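Local coordinates for protein thiol-activated cytolysin (Desulfobulbus propionicus, PDB 6NAL) that probably punctures cholesterol-containing membranes as a pore-forming toxin of the cholesterol-dependent cytolysin family, assembling into large oligomeric rings, at residues K52-D58 with V349-Y355; L152-E156 with F178-R182; Y376-T381 with K428-C432; F380-E386 with H398-N404. All coordinates share one frame; numbering follows the deposited sequence.

How the contacts relate
From the N terminus, strand 44-59 runs through residues 52-58 and waits almost three hundred residues for its partner, 349-355. Contact 1 closes that long loop and joins two strands of the elongated sheet in the middle of the molecule. Contact 2 lies within the loop, tying the loop after strand 147-152 to the short helix 178-183; the two contacts touch where Y355 packs on Y154. The chain then continues along strand 349-372 to the beta-sandwich domain, where the centres of contacts 3 and 4 lie about 45 to 60 Å from those of contacts 1 and 2. There contact 3 spans 376-381 and 428-432, enclosing the hairpin of contact 4. Both use strand 378-389, share F380 and T381, and build one antiparallel sheet.

Contact 1. Residues K52-D58 with V349-Y355; sequences KCSYEAD and VHGTTEY
Y355 leans back over C53 across the strand pair, its CG held between backbone N and carbonyl carbon (chi1 60°). This places C53 CB over the ring face, a CH-pi contact 4.0 Å from the ring centroid. The C53 sulfur stands obliquely to the same ring, while Y55 CB meets the edge at Y355 CE1, 3.9 Å away. T353 lies on this face too, and helix 156-163 covers it through L161. The backbones form an antiparallel ladder of alternating hydrogen-bonded and non-hydrogen-bonded pairs, part of the long sheet that in cholesterol-dependent cytolysins links the pore-forming region to the beta-sandwich domain. On the other face E56 sets CG opposite its backbone N (chi1 -156°), which brings CG to 3.3 Å from H350 NE2. Water 1 connects the two side chains, lying 2.8 Å from H350 NE2 and donating to E56 OE1. The imidazole is also held from its other nitrogen: H350 ND1 donates to D58 OD1 at 2.9 Å, the oxygen near the ring plane and the carboxylate turned 69° against it. E354 OE1 accepts from I29 N. A strand of the second subunit pairs in parallel with C53 to E56, carrying the sheet across the interface.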
loop_
_atom_site.group_PDB
_atom_site.type_symbol
_atom_site.label_atom_id
_atom_site.label_comp_id
_atom_site.label_asym_id
_atom_site.label_seq_id
_atom_site.Cartn_x
_atom_site.Cartn_y
_atom_site.Cartn_z
ATOM N N LYS A 52 0.681 -10.443 -8.061
ATOM C CA LYS A 52 0.846 -11.004 -9.376
ATOM C C LYS A 52 0.782 -9.855 -10.363
ATOM O O LYS A 52 -0.193 -9.086 -10.349
ATOM C CB LYS A 52 -0.251 -12.029 -9.646
ATOM C CG LYS A 52 -0.092 -12.751 -10.977
ATOM C CD LYS A 52 -1.069 -13.932 -11.136
ATOM C CE LYS A 52 -1.496 -14.055 -12.627
ATOM N NZ LYS A 52 -1.601 -15.423 -13.187
ATOM N N CYS A 53 1.827 -9.744 -11.208
ATOM C CA CYS A 53 1.942 -8.693 -12.206
ATOM C C CYS A 53 2.368 -9.288 -13.530
ATOM O O CYS A 53 2.927 -10.381 -13.587
ATOM C CB CYS A 53 3.002 -7.625 -11.880
ATOM S SG CYS A 53 2.918 -6.979 -10.266
ATOM N N SER A 54 2.148 -8.520 -14.593
ATOM C CA SER A 54 2.696 -8.801 -15.900
ATOM C C SER A 54 3.344 -7.533 -16.456
ATOM O O SER A 54 2.994 -6.408 -16.107
ATOM C CB SER A 54 1.632 -9.361 -16.820
ATOM O OG SER A 54 0.871 -8.369 -17.437
ATOM N N TYR A 55 4.379 -7.730 -17.233
ATOM C CA TYR A 55 5.126 -6.642 -17.818
ATOM C C TYR A 55 4.997 -6.822 -19.316
ATOM O O TYR A 55 5.164 -7.934 -19.812
ATOM C CB TYR A 55 6.582 -6.658 -17.387
ATOM C CG TYR A 55 7.356 -5.508 -17.992
ATOM C CD1 TYR A 55 7.223 -4.214 -17.501
ATOM C CD2 TYR A 55 8.203 -5.717 -19.057
ATOM C CE1 TYR A 55 7.906 -3.151 -18.057
ATOM C CE2 TYR A 55 8.925 -4.632 -19.657
ATOM C CZ TYR A 55 8.761 -3.371 -19.148
ATOM O OH TYR A 55 9.425 -2.306 -19.665
ATOM N N GLU A 56 4.729 -5.734 -20.018
ATOM C CA GLU A 56 4.469 -5.703 -21.441
ATOM C C GLU A 56 5.445 -4.711 -22.032
ATOM O O GLU A 56 5.497 -3.569 -21.550
ATOM C CB GLU A 56 3.068 -5.210 -21.678
ATOM C CG GLU A 56 2.397 -5.575 -22.932
ATOM C CD GLU A 56 0.925 -5.951 -22.694
ATOM O OE1 GLU A 56 0.163 -5.883 -23.687
ATOM O OE2 GLU A 56 0.531 -6.355 -21.553
ATOM N N ALA A 57 6.141 -5.113 -23.105
ATOM C CA ALA A 57 7.058 -4.220 -23.808
ATOM C C ALA A 57 7.468 -4.780 -25.168
ATOM O O ALA A 57 7.397 -5.985 -25.416
ATOM C CB ALA A 57 8.314 -3.959 -22.974
ATOM N N ASP A 58 7.902 -3.889 -26.046
ATOM C CA ASP A 58 8.511 -4.322 -27.307
ATOM C C ASP A 58 9.758 -5.156 -27.045
ATOM O O ASP A 58 10.639 -4.746 -26.296
ATOM C CB ASP A 58 8.859 -3.102 -28.141
ATOM C CG ASP A 58 7.634 -2.382 -28.645
ATOM O OD1 ASP A 58 6.519 -3.000 -28.711
ATOM O OD2 ASP A 58 7.797 -1.180 -28.962
ATOM N N VAL A 349 8.369 -7.912 -32.396
ATOM C CA VAL A 349 7.233 -8.391 -31.626
ATOM C C VAL A 349 7.121 -7.657 -30.294
ATOM O O VAL A 349 8.070 -7.029 -29.811
ATOM C CB VAL A 349 7.284 -9.910 -31.385
ATOM C CG1 VAL A 349 6.995 -10.632 -32.692
ATOM C CG2 VAL A 349 8.604 -10.342 -30.841
ATOM N N HIS A 350 5.899 -7.707 -29.747
ATOM C CA HIS A 350 5.522 -7.376 -28.379
ATOM C C HIS A 350 5.712 -8.604 -27.513
ATOM O O HIS A 350 5.484 -9.732 -27.959
ATOM C CB HIS A 350 4.041 -6.974 -28.339
ATOM C CG HIS A 350 3.729 -5.807 -27.461
ATOM N ND1 HIS A 350 4.301 -4.559 -27.642
ATOM C CD2 HIS A 350 2.869 -5.683 -26.416
ATOM C CE1 HIS A 350 3.826 -3.726 -26.727
ATOM N NE2 HIS A 350 2.954 -4.382 -25.975
ATOM N N GLY A 351 6.124 -8.394 -26.280
ATOM C CA GLY A 351 6.231 -9.477 -25.331
ATOM C C GLY A 351 5.472 -9.174 -24.058
ATOM O O GLY A 351 5.357 -8.022 -23.640
ATOM N N THR A 352 4.978 -10.235 -23.432
ATOM C CA THR A 352 4.353 -10.153 -22.114
ATOM C C THR A 352 4.906 -11.268 -21.249
ATOM O O THR A 352 5.166 -12.366 -21.748
ATOM C CB THR A 352 2.831 -10.318 -22.161
ATOM O OG1 THR A 352 2.231 -9.162 -22.752
ATOM C CG2 THR A 352 2.253 -10.551 -20.744
ATOM N N THR A 353 5.057 -11.007 -19.954
ATOM C CA THR A 353 5.516 -12.038 -19.029
ATOM C C THR A 353 4.994 -11.684 -17.630
ATOM O O THR A 353 4.928 -10.513 -17.272
ATOM C CB THR A 353 7.045 -12.136 -19.063
ATOM O OG1 THR A 353 7.488 -13.258 -18.275
ATOM C CG2 THR A 353 7.649 -10.831 -18.541
ATOM N N GLU A 354 4.610 -12.694 -16.859
ATOM C CA GLU A 354 4.073 -12.495 -15.529
ATOM C C GLU A 354 5.144 -12.793 -14.497
ATOM O O GLU A 354 6.109 -13.509 -14.755
ATOM C CB GLU A 354 2.843 -13.361 -15.291
ATOM C CG GLU A 354 1.762 -13.098 -16.331
ATOM C CD GLU A 354 0.573 -14.046 -16.244
ATOM O OE1 GLU A 354 0.714 -15.103 -15.590
ATOM O OE2 GLU A 354 -0.492 -13.727 -16.837
ATOM N N TYR A 355 4.987 -12.173 -13.340
ATOM C CA TYR A 355 5.920 -12.341 -12.251
ATOM C C TYR A 355 5.192 -12.041 -10.949
ATOM O O TYR A 355 4.107 -11.455 -10.936
ATOM C CB TYR A 355 7.153 -11.464 -12.432
ATOM C CG TYR A 355 6.916 -9.983 -12.494
ATOM C CD1 TYR A 355 6.601 -9.355 -13.679
ATOM C CD2 TYR A 355 7.110 -9.204 -11.376
ATOM C CE1 TYR A 355 6.439 -7.959 -13.734
ATOM C CE2 TYR A 355 6.960 -7.838 -11.413
ATOM C CZ TYR A 355 6.610 -7.220 -12.597
ATOM O OH TYR A 355 6.435 -5.859 -12.615
HETATM O O HOH W 1 0.681 -2.980 -25.073
#

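Contact 2. Residues L152-E156 with F178-R182; sequences LVYDE and FSSTR
F178 pushes its ring into the loop 152-156 and is packed tightly there. D155 CA sits over the centre of one face, 3.8 Å from the ring centroid in a CH-pi contact. V153 CG2 closes on the edge at F178 CZ, 3.6 Å away, and E156, bent at chi2 (94°), slides past in the opposite direction with CD 3.3 Å from F178 CD2. D155 is the N-cap of helix 156-163: OD1 accepts from E158 N, while OD2 bonds to T27 OG1. Three short helices follow strand 147-152 before strand 187-202, consistent with one of the helical bundles that refold into membrane-spanning hairpins in this family. The other side is looser and faces solvent. There R182 reaches back to Y154, its guanidinium standing 74° to the ring. NH1 donates to Y154 OH at 3.2 Å, with the oxygen in the guanidinium plane, while CZ lies 4.6 Å from the ring centroid as an off-centre cation-pi contact. The Y154 side chain also packs on Y355 and V356 of strand 349-372.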
loop_
_atom_site.group_PDB
_atom_site.type_symbol
_atom_site.label_atom_id
_atom_site.label_comp_id
_atom_site.label_asym_id
_atom_site.label_seq_id
_atom_site.Cartn_x
_atom_site.Cartn_y
_atom_site.Cartn_z
ATOM N N LEU A 152 14.671 -5.065 -10.647
ATOM C CA LEU A 152 14.604 -6.418 -10.115
ATOM C C LEU A 152 14.220 -7.369 -11.232
ATOM O O LEU A 152 13.566 -6.965 -12.192
ATOM C CB LEU A 152 13.564 -6.475 -9.022
ATOM C CG LEU A 152 13.850 -5.845 -7.664
ATOM C CD1 LEU A 152 12.501 -5.752 -6.863
ATOM C CD2 LEU A 152 14.923 -6.621 -6.977
ATOM N N VAL A 153 14.648 -8.625 -11.135
ATOM C CA VAL A 153 14.327 -9.621 -12.154
ATOM C C VAL A 153 13.872 -10.894 -11.454
ATOM O O VAL A 153 14.590 -11.441 -10.605
ATOM C CB VAL A 153 15.493 -9.911 -13.141
ATOM C CG1 VAL A 153 16.179 -8.591 -13.594
ATOM C CG2 VAL A 153 16.549 -10.767 -12.575
ATOM N N TYR A 154 12.675 -11.351 -11.811
ATOM C CA TYR A 154 12.090 -12.523 -11.197
ATOM C C TYR A 154 12.601 -13.779 -11.855
ATOM O O TYR A 154 12.887 -14.745 -11.163
ATOM C CB TYR A 154 10.567 -12.469 -11.306
ATOM C CG TYR A 154 9.797 -13.667 -10.701
ATOM C CD1 TYR A 154 9.790 -13.936 -9.311
ATOM C CD2 TYR A 154 9.050 -14.518 -11.530
ATOM C CE1 TYR A 154 9.086 -15.033 -8.793
ATOM C CE2 TYR A 154 8.328 -15.577 -11.015
ATOM C CZ TYR A 154 8.347 -15.828 -9.651
ATOM O OH TYR A 154 7.635 -16.900 -9.152
ATOM N N ASP A 155 12.705 -13.797 -13.189
ATOM C CA ASP A 155 13.181 -14.992 -13.887
ATOM C C ASP A 155 13.760 -14.599 -15.246
ATOM O O ASP A 155 13.792 -13.419 -15.619
ATOM C CB ASP A 155 12.058 -16.049 -14.039
ATOM C CG ASP A 155 10.827 -15.519 -14.800
ATOM O OD1 ASP A 155 10.874 -14.330 -15.243
ATOM O OD2 ASP A 155 9.818 -16.280 -14.924
ATOM N N GLU A 156 14.206 -15.614 -15.997
ATOM C CA GLU A 156 14.895 -15.353 -17.255
ATOM C C GLU A 156 14.013 -14.577 -18.222
ATOM O O GLU A 156 14.531 -13.855 -19.080
ATOM C CB GLU A 156 15.361 -16.664 -17.895
ATOM C CG GLU A 156 16.488 -17.395 -17.150
ATOM C CD GLU A 156 15.955 -18.472 -16.172
ATOM O OE1 GLU A 156 14.720 -18.445 -15.852
ATOM O OE2 GLU A 156 16.773 -19.325 -15.709
ATOM N N PHE A 178 18.177 -19.201 -11.948
ATOM C CA PHE A 178 17.163 -18.785 -10.997
ATOM C C PHE A 178 16.625 -19.916 -10.141
ATOM O O PHE A 178 16.055 -19.639 -9.089
ATOM C CB PHE A 178 16.034 -18.116 -11.737
ATOM C CG PHE A 178 16.399 -16.779 -12.265
ATOM C CD1 PHE A 178 16.273 -15.659 -11.482
ATOM C CD2 PHE A 178 16.903 -16.641 -13.533
ATOM C CE1 PHE A 178 16.596 -14.425 -11.975
ATOM C CE2 PHE A 178 17.229 -15.406 -14.015
ATOM C CZ PHE A 178 17.070 -14.306 -13.241
ATOM N N SER A 179 16.806 -21.173 -10.543
ATOM C CA SER A 179 16.444 -22.273 -9.658
ATOM C C SER A 179 17.366 -22.313 -8.440
ATOM O O SER A 179 16.896 -22.485 -7.309
ATOM C CB SER A 179 16.453 -23.598 -10.432
ATOM O OG SER A 179 17.753 -24.017 -10.820
ATOM N N SER A 180 18.680 -22.118 -8.635
ATOM C CA SER A 180 19.572 -22.067 -7.477
ATOM C C SER A 180 19.273 -20.851 -6.601
ATOM O O SER A 180 19.397 -20.925 -5.368
ATOM C CB SER A 180 21.046 -22.029 -7.893
ATOM O OG SER A 180 21.412 -23.148 -8.673
ATOM N N THR A 181 18.875 -19.732 -7.227
ATOM C CA THR A 181 18.737 -18.462 -6.522
ATOM C C THR A 181 17.498 -18.447 -5.643
ATOM O O THR A 181 17.541 -17.938 -4.520
ATOM C CB THR A 181 18.699 -17.308 -7.532
ATOM O OG1 THR A 181 20.038 -16.981 -7.926
ATOM C CG2 THR A 181 18.087 -16.088 -6.943
ATOM N N ARG A 182 16.374 -18.960 -6.144
ATOM C CA ARG A 182 15.174 -18.998 -5.312
ATOM C C ARG A 182 15.243 -20.146 -4.312
ATOM O O ARG A 182 14.669 -20.039 -3.228
ATOM C CB ARG A 182 13.913 -19.062 -6.187
ATOM C CG ARG A 182 13.490 -20.427 -6.703
ATOM C CD ARG A 182 12.326 -20.283 -7.717
ATOM N NE ARG A 182 12.563 -19.242 -8.729
ATOM C CZ ARG A 182 11.643 -18.393 -9.189
ATOM N NH1 ARG A 182 10.386 -18.443 -8.739
ATOM N NH2 ARG A 182 11.987 -17.493 -10.106
#

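Contact 3. Residues Y376-T381 with K428-C432; sequences YVARFT and KTEGC
R379 sets CG between its backbone N and carbonyl carbon (chi1 56°) and then runs extended to NE, while E430 places CG beside its own N (chi1 -61°); the two chains lean together until R379 NE is 2.9 Å from E430 OE1. They face each other as a hydrogen-bonded pair in an antiparallel sheet of the beta-sandwich domain, the part that in this family recognises the membrane. The salt bridge is not coplanar: OE1 lies in the guanidinium plane, yet NE approaches from above the carboxylate plane, and the two groups are turned 51° apart. R379 NH2 adds weak bonds to both carboxylate oxygens, and W440 offers the guanidinium a cation-pi partner. Water 3 lies 2.8 Å from E430 OE1 and 2.9 Å from T381 OG1. On the opposite face F380 and T429 lie side by side, pointing the same way, with F380 CD2 3.6 Å from T429 CG2. Y376 CD1 approaches G431 CA at 3.8 Å, and its hydroxyl bonds to G460 O. C432 is the cysteine of the tryptophan-rich undecapeptide characteristic of these toxins. Its N donates to V377 O at 2.8 Å in a nearly straight bond.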
loop_
_atom_site.group_PDB
_atom_site.type_symbol
_atom_site.label_atom_id
_atom_site.label_comp_id
_atom_site.label_asym_id
_atom_site.label_seq_id
_atom_site.Cartn_x
_atom_site.Cartn_y
_atom_site.Cartn_z
ATOM N N TYR A 376 -0.342 15.878 43.014
ATOM C CA TYR A 376 -1.736 15.437 42.986
ATOM C C TYR A 376 -1.722 13.962 42.585
ATOM O O TYR A 376 -0.685 13.421 42.228
ATOM C CB TYR A 376 -2.608 16.267 42.038
ATOM C CG TYR A 376 -2.059 16.420 40.622
ATOM C CD1 TYR A 376 -2.139 15.378 39.711
ATOM C CD2 TYR A 376 -1.461 17.611 40.206
ATOM C CE1 TYR A 376 -1.614 15.509 38.422
ATOM C CE2 TYR A 376 -0.935 17.756 38.922
ATOM C CZ TYR A 376 -1.020 16.714 38.024
ATOM O OH TYR A 376 -0.532 16.839 36.725
ATOM N N VAL A 377 -2.857 13.294 42.715
ATOM C CA VAL A 377 -2.986 11.898 42.308
ATOM C C VAL A 377 -3.405 11.892 40.853
ATOM O O VAL A 377 -4.295 12.652 40.447
ATOM C CB VAL A 377 -4.016 11.153 43.178
ATOM C CG1 VAL A 377 -4.304 9.763 42.592
ATOM C CG2 VAL A 377 -3.518 11.020 44.636
ATOM N N ALA A 378 -2.765 11.070 40.063
ATOM C CA ALA A 378 -3.031 11.080 38.638
ATOM C C ALA A 378 -3.277 9.660 38.159
ATOM O O ALA A 378 -2.791 8.696 38.740
ATOM C CB ALA A 378 -1.868 11.688 37.878
ATOM N N ARG A 379 -4.046 9.527 37.108
ATOM C CA ARG A 379 -4.120 8.242 36.449
ATOM C C ARG A 379 -3.917 8.432 34.965
ATOM O O ARG A 379 -4.265 9.476 34.391
ATOM C CB ARG A 379 -5.431 7.539 36.720
ATOM C CG ARG A 379 -6.595 8.340 36.353
ATOM C CD ARG A 379 -7.839 7.730 36.935
ATOM N NE ARG A 379 -8.975 8.381 36.305
ATOM C CZ ARG A 379 -10.189 8.385 36.824
ATOM N NH1 ARG A 379 -10.413 7.726 37.959
ATOM N NH2 ARG A 379 -11.167 9.030 36.204
ATOM N N PHE A 380 -3.307 7.397 34.391
ATOM C CA PHE A 380 -2.941 7.265 32.988
ATOM C C PHE A 380 -3.787 6.159 32.345
ATOM O O PHE A 380 -3.963 5.086 32.927
ATOM C CB PHE A 380 -1.454 6.882 32.832
ATOM C CG PHE A 380 -0.469 7.940 33.238
ATOM C CD1 PHE A 380 -0.036 8.011 34.529
ATOM C CD2 PHE A 380 0.072 8.806 32.312
ATOM C CE1 PHE A 380 0.865 8.966 34.938
ATOM C CE2 PHE A 380 0.996 9.769 32.719
ATOM C CZ PHE A 380 1.390 9.831 34.044
ATOM N N THR A 381 -4.273 6.394 31.127
ATOM C CA THR A 381 -4.916 5.363 30.308
ATOM C C THR A 381 -4.237 5.305 28.947
ATOM O O THR A 381 -4.146 6.325 28.249
ATOM C CB THR A 381 -6.400 5.653 30.148
ATOM O OG1 THR A 381 -6.947 5.890 31.442
ATOM C CG2 THR A 381 -7.150 4.478 29.528
ATOM N N LYS A 428 -4.397 9.153 27.581
ATOM C CA LYS A 428 -5.188 10.107 28.346
ATOM C C LYS A 428 -4.595 10.234 29.740
ATOM O O LYS A 428 -4.261 9.231 30.362
ATOM C CB LYS A 428 -6.668 9.674 28.479
ATOM C CG LYS A 428 -7.590 10.722 29.061
ATOM C CD LYS A 428 -8.755 10.114 29.785
ATOM C CE LYS A 428 -9.941 9.866 28.850
ATOM N NZ LYS A 428 -11.076 9.222 29.587
ATOM N N THR A 429 -4.495 11.460 30.242
ATOM C CA THR A 429 -4.013 11.711 31.595
ATOM C C THR A 429 -5.042 12.514 32.389
ATOM O O THR A 429 -5.564 13.521 31.897
ATOM C CB THR A 429 -2.682 12.471 31.583
ATOM O OG1 THR A 429 -2.819 13.723 30.876
ATOM C CG2 THR A 429 -1.631 11.675 30.902
ATOM N N GLU A 430 -5.305 12.097 33.632
ATOM C CA GLU A 430 -6.207 12.839 34.495
ATOM C C GLU A 430 -5.548 13.102 35.843
ATOM O O GLU A 430 -4.762 12.300 36.347
ATOM C CB GLU A 430 -7.507 12.094 34.680
ATOM C CG GLU A 430 -8.267 11.868 33.409
ATOM C CD GLU A 430 -9.333 10.796 33.574
ATOM O OE1 GLU A 430 -8.965 9.609 33.712
ATOM O OE2 GLU A 430 -10.534 11.134 33.578
ATOM N N GLY A 431 -5.861 14.249 36.415
ATOM C CA GLY A 431 -5.323 14.597 37.704
ATOM C C GLY A 431 -6.474 14.888 38.620
ATOM O O GLY A 431 -7.400 15.595 38.221
ATOM N N CYS A 432 -6.459 14.311 39.818
ATOM C CA CYS A 432 -7.505 14.575 40.805
ATOM C C CYS A 432 -7.288 15.943 41.449
ATOM O O CYS A 432 -6.261 16.166 42.107
ATOM C CB CYS A 432 -7.510 13.498 41.875
ATOM S SG CYS A 432 -8.756 13.825 43.155
HETATM O O HOH W 2 -5.120 14.737 43.759
HETATM O O HOH W 3 -6.621 8.631 32.465
#

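Contact 4. Residues F380-E386 with H398-N404; sequences FTVTWDE and HKGWEGN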
loop_
_atom_site.group_PDB
_atom_site.type_symbol
_atom_site.label_atom_id
_atom_site.label_comp_id
_atom_site.label_asym_id
_atom_site.label_seq_id
_atom_site.Cartn_x
_atom_site.Cartn_y
_atom_site.Cartn_z
ATOM N N PHE A 380 -3.307 7.397 34.391
ATOM C CA PHE A 380 -2.941 7.265 32.988
ATOM C C PHE A 380 -3.787 6.159 32.345
ATOM O O PHE A 380 -3.963 5.086 32.927
ATOM C CB PHE A 380 -1.454 6.882 32.832
ATOM C CG PHE A 380 -0.469 7.940 33.238
ATOM C CD1 PHE A 380 -0.036 8.011 34.529
ATOM C CD2 PHE A 380 0.072 8.806 32.312
ATOM C CE1 PHE A 380 0.865 8.966 34.938
ATOM C CE2 PHE A 380 0.996 9.769 32.719
ATOM C CZ PHE A 380 1.390 9.831 34.044
ATOM N N THR A 381 -4.273 6.394 31.127
ATOM C CA THR A 381 -4.916 5.363 30.308
ATOM C C THR A 381 -4.237 5.305 28.947
ATOM O O THR A 381 -4.146 6.325 28.249
ATOM C CB THR A 381 -6.400 5.653 30.148
ATOM O OG1 THR A 381 -6.947 5.890 31.442
ATOM C CG2 THR A 381 -7.150 4.478 29.528
ATOM N N VAL A 382 -3.727 4.135 28.585
ATOM C CA VAL A 382 -3.048 3.940 27.312
ATOM C C VAL A 382 -3.636 2.718 26.620
ATOM O O VAL A 382 -3.751 1.655 27.228
ATOM C CB VAL A 382 -1.536 3.789 27.487
ATOM C CG1 VAL A 382 -0.915 3.602 26.104
ATOM C CG2 VAL A 382 -0.971 4.989 28.179
ATOM N N THR A 383 -4.061 2.890 25.365
ATOM C CA THR A 383 -4.651 1.826 24.567
ATOM C C THR A 383 -4.034 1.845 23.168
ATOM O O THR A 383 -3.453 2.840 22.731
ATOM C CB THR A 383 -6.185 1.964 24.488
ATOM O OG1 THR A 383 -6.502 3.108 23.693
ATOM C CG2 THR A 383 -6.817 2.084 25.922
ATOM N N TRP A 384 -4.135 0.725 22.471
ATOM C CA TRP A 384 -3.608 0.651 21.114
ATOM C C TRP A 384 -4.189 -0.570 20.431
ATOM O O TRP A 384 -4.832 -1.418 21.054
ATOM C CB TRP A 384 -2.077 0.587 21.074
ATOM C CG TRP A 384 -1.491 -0.589 21.776
ATOM C CD1 TRP A 384 -1.237 -1.802 21.246
ATOM C CD2 TRP A 384 -1.078 -0.654 23.151
ATOM N NE1 TRP A 384 -0.739 -2.655 22.215
ATOM C CE2 TRP A 384 -0.618 -1.967 23.390
ATOM C CE3 TRP A 384 -1.053 0.266 24.200
ATOM C CZ2 TRP A 384 -0.142 -2.379 24.635
ATOM C CZ3 TRP A 384 -0.579 -0.146 25.442
ATOM C CH2 TRP A 384 -0.116 -1.453 25.641
ATOM N N ASP A 385 -3.917 -0.664 19.137
ATOM C CA ASP A 385 -4.360 -1.790 18.337
ATOM C C ASP A 385 -3.150 -2.605 17.924
ATOM O O ASP A 385 -2.105 -2.045 17.614
ATOM C CB ASP A 385 -5.118 -1.309 17.098
ATOM C CG ASP A 385 -6.574 -0.933 17.386
ATOM O OD1 ASP A 385 -7.163 -1.440 18.399
ATOM O OD2 ASP A 385 -7.126 -0.144 16.564
ATOM N N GLU A 386 -3.285 -3.924 17.917
ATOM C CA GLU A 386 -2.221 -4.790 17.439
ATOM C C GLU A 386 -2.652 -5.532 16.178
ATOM O O GLU A 386 -3.724 -6.160 16.140
ATOM C CB GLU A 386 -1.800 -5.775 18.528
ATOM C CG GLU A 386 -0.900 -5.151 19.592
ATOM C CD GLU A 386 -0.654 -6.059 20.808
ATOM O OE1 GLU A 386 -0.909 -7.292 20.710
ATOM O OE2 GLU A 386 -0.189 -5.527 21.859
ATOM N N HIS A 398 -7.796 -4.865 19.809
ATOM C CA HIS A 398 -7.719 -3.760 20.747
ATOM C C HIS A 398 -7.057 -4.213 22.035
ATOM O O HIS A 398 -7.391 -5.262 22.571
ATOM C CB HIS A 398 -9.118 -3.219 21.030
ATOM C CG HIS A 398 -9.122 -1.972 21.858
ATOM N ND1 HIS A 398 -8.437 -0.831 21.501
ATOM C CD2 HIS A 398 -9.733 -1.692 23.025
ATOM C CE1 HIS A 398 -8.621 0.092 22.425
ATOM N NE2 HIS A 398 -9.397 -0.410 23.365
ATOM N N LYS A 399 -6.100 -3.431 22.523
ATOM C CA LYS A 399 -5.329 -3.786 23.703
ATOM C C LYS A 399 -5.163 -2.565 24.611
ATOM O O LYS A 399 -5.406 -1.424 24.221
ATOM C CB LYS A 399 -3.949 -4.322 23.347
ATOM C CG LYS A 399 -3.918 -5.526 22.450
ATOM C CD LYS A 399 -4.139 -6.809 23.217
ATOM C CE LYS A 399 -3.641 -7.989 22.378
ATOM N NZ LYS A 399 -4.356 -9.261 22.684
ATOM N N GLY A 400 -4.743 -2.830 25.836
ATOM C CA GLY A 400 -4.681 -1.815 26.856
ATOM C C GLY A 400 -3.518 -2.073 27.778
ATOM O O GLY A 400 -3.229 -3.210 28.149
ATOM N N TRP A 401 -2.855 -1.012 28.185
ATOM C CA TRP A 401 -1.843 -1.130 29.218
ATOM C C TRP A 401 -2.458 -1.635 30.514
ATOM O O TRP A 401 -3.532 -1.176 30.924
ATOM C CB TRP A 401 -1.224 0.225 29.477
ATOM C CG TRP A 401 -0.175 0.245 30.491
ATOM C CD1 TRP A 401 0.850 -0.628 30.612
ATOM C CD2 TRP A 401 -0.013 1.209 31.526
ATOM N NE1 TRP A 401 1.652 -0.269 31.663
ATOM C CE2 TRP A 401 1.136 0.856 32.244
ATOM C CE3 TRP A 401 -0.743 2.318 31.933
ATOM C CZ2 TRP A 401 1.593 1.589 33.311
ATOM C CZ3 TRP A 401 -0.296 3.041 32.993
ATOM C CH2 TRP A 401 0.870 2.681 33.669
ATOM N N GLU A 402 -1.736 -2.535 31.194
ATOM C CA GLU A 402 -2.284 -3.172 32.397
ATOM C C GLU A 402 -2.535 -2.146 33.494
ATOM O O GLU A 402 -3.446 -2.314 34.326
ATOM C CB GLU A 402 -1.333 -4.284 32.876
ATOM C CG GLU A 402 -0.085 -3.809 33.688
ATOM C CD GLU A 402 1.168 -4.703 33.469
ATOM O OE1 GLU A 402 1.989 -4.387 32.558
ATOM O OE2 GLU A 402 1.334 -5.721 34.199
ATOM N N GLY A 403 -1.765 -1.040 33.488
ATOM C CA GLY A 403 -1.892 -0.014 34.502
ATOM C C GLY A 403 -3.011 0.990 34.332
ATOM O O GLY A 403 -3.102 1.932 35.125
ATOM N N ASN A 404 -3.823 0.857 33.286
ATOM C CA ASN A 404 -4.826 1.855 32.969
ATOM C C ASN A 404 -5.733 2.084 34.156
ATOM O O ASN A 404 -6.082 1.147 34.871
ATOM C CB ASN A 404 -5.643 1.403 31.766
ATOM C CG ASN A 404 -4.894 1.610 30.475
ATOM O OD1 ASN A 404 -3.763 2.121 30.471
ATOM N ND2 ASN A 404 -5.480 1.193 29.390
HETATM O O HOH W 4 -2.537 4.705 35.941
#
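N404 and V382 meet through a pair of side-chain-to-backbone hydrogen bonds. V382 N donates to N404 OD1 at 2.8 Å, arriving above the amide carbonyl plane, and N404 ND2 returns a bond to V382 O, also 2.8 Å long. V382 O is gripped twice, for W401 N donates to it from the other face at 3.0 Å. The N404 amide thereby takes the place of a backbone partner where the strand gives way to the type I turn W401-N404. Further along, W384 and K399 exchange backbone bonds as a hydrogen-bonded pair of the hairpin formed by strands 378-389 and 394-408 in the beta-sandwich domain; strand 394-408 is the outermost of the four within this chain, while 378-389 lies inside. Among aromatic contacts, W384 carries CG between N and carbonyl carbon (chi1 60°), so that K399 CB makes a CH-pi contact over the face of its five-membered ring, 4.2 Å from the centroid. W401 CZ3 packs on F380 CB at 4.0 Å, and I416 of strand 412-418 touches both tryptophans. Among the polar side chains, W384 NE1 donates nearly straight to E386 OE2 at 2.9 Å, fixing the carboxylate beside K399, though E386 OE1 and K399 NZ stay 4.4 Å apart, beyond a salt bridge. On the other face H398 ND1 makes a weak bond of 3.4 Å to D385 OD1, and Y55 of the second subunit packs against both residues.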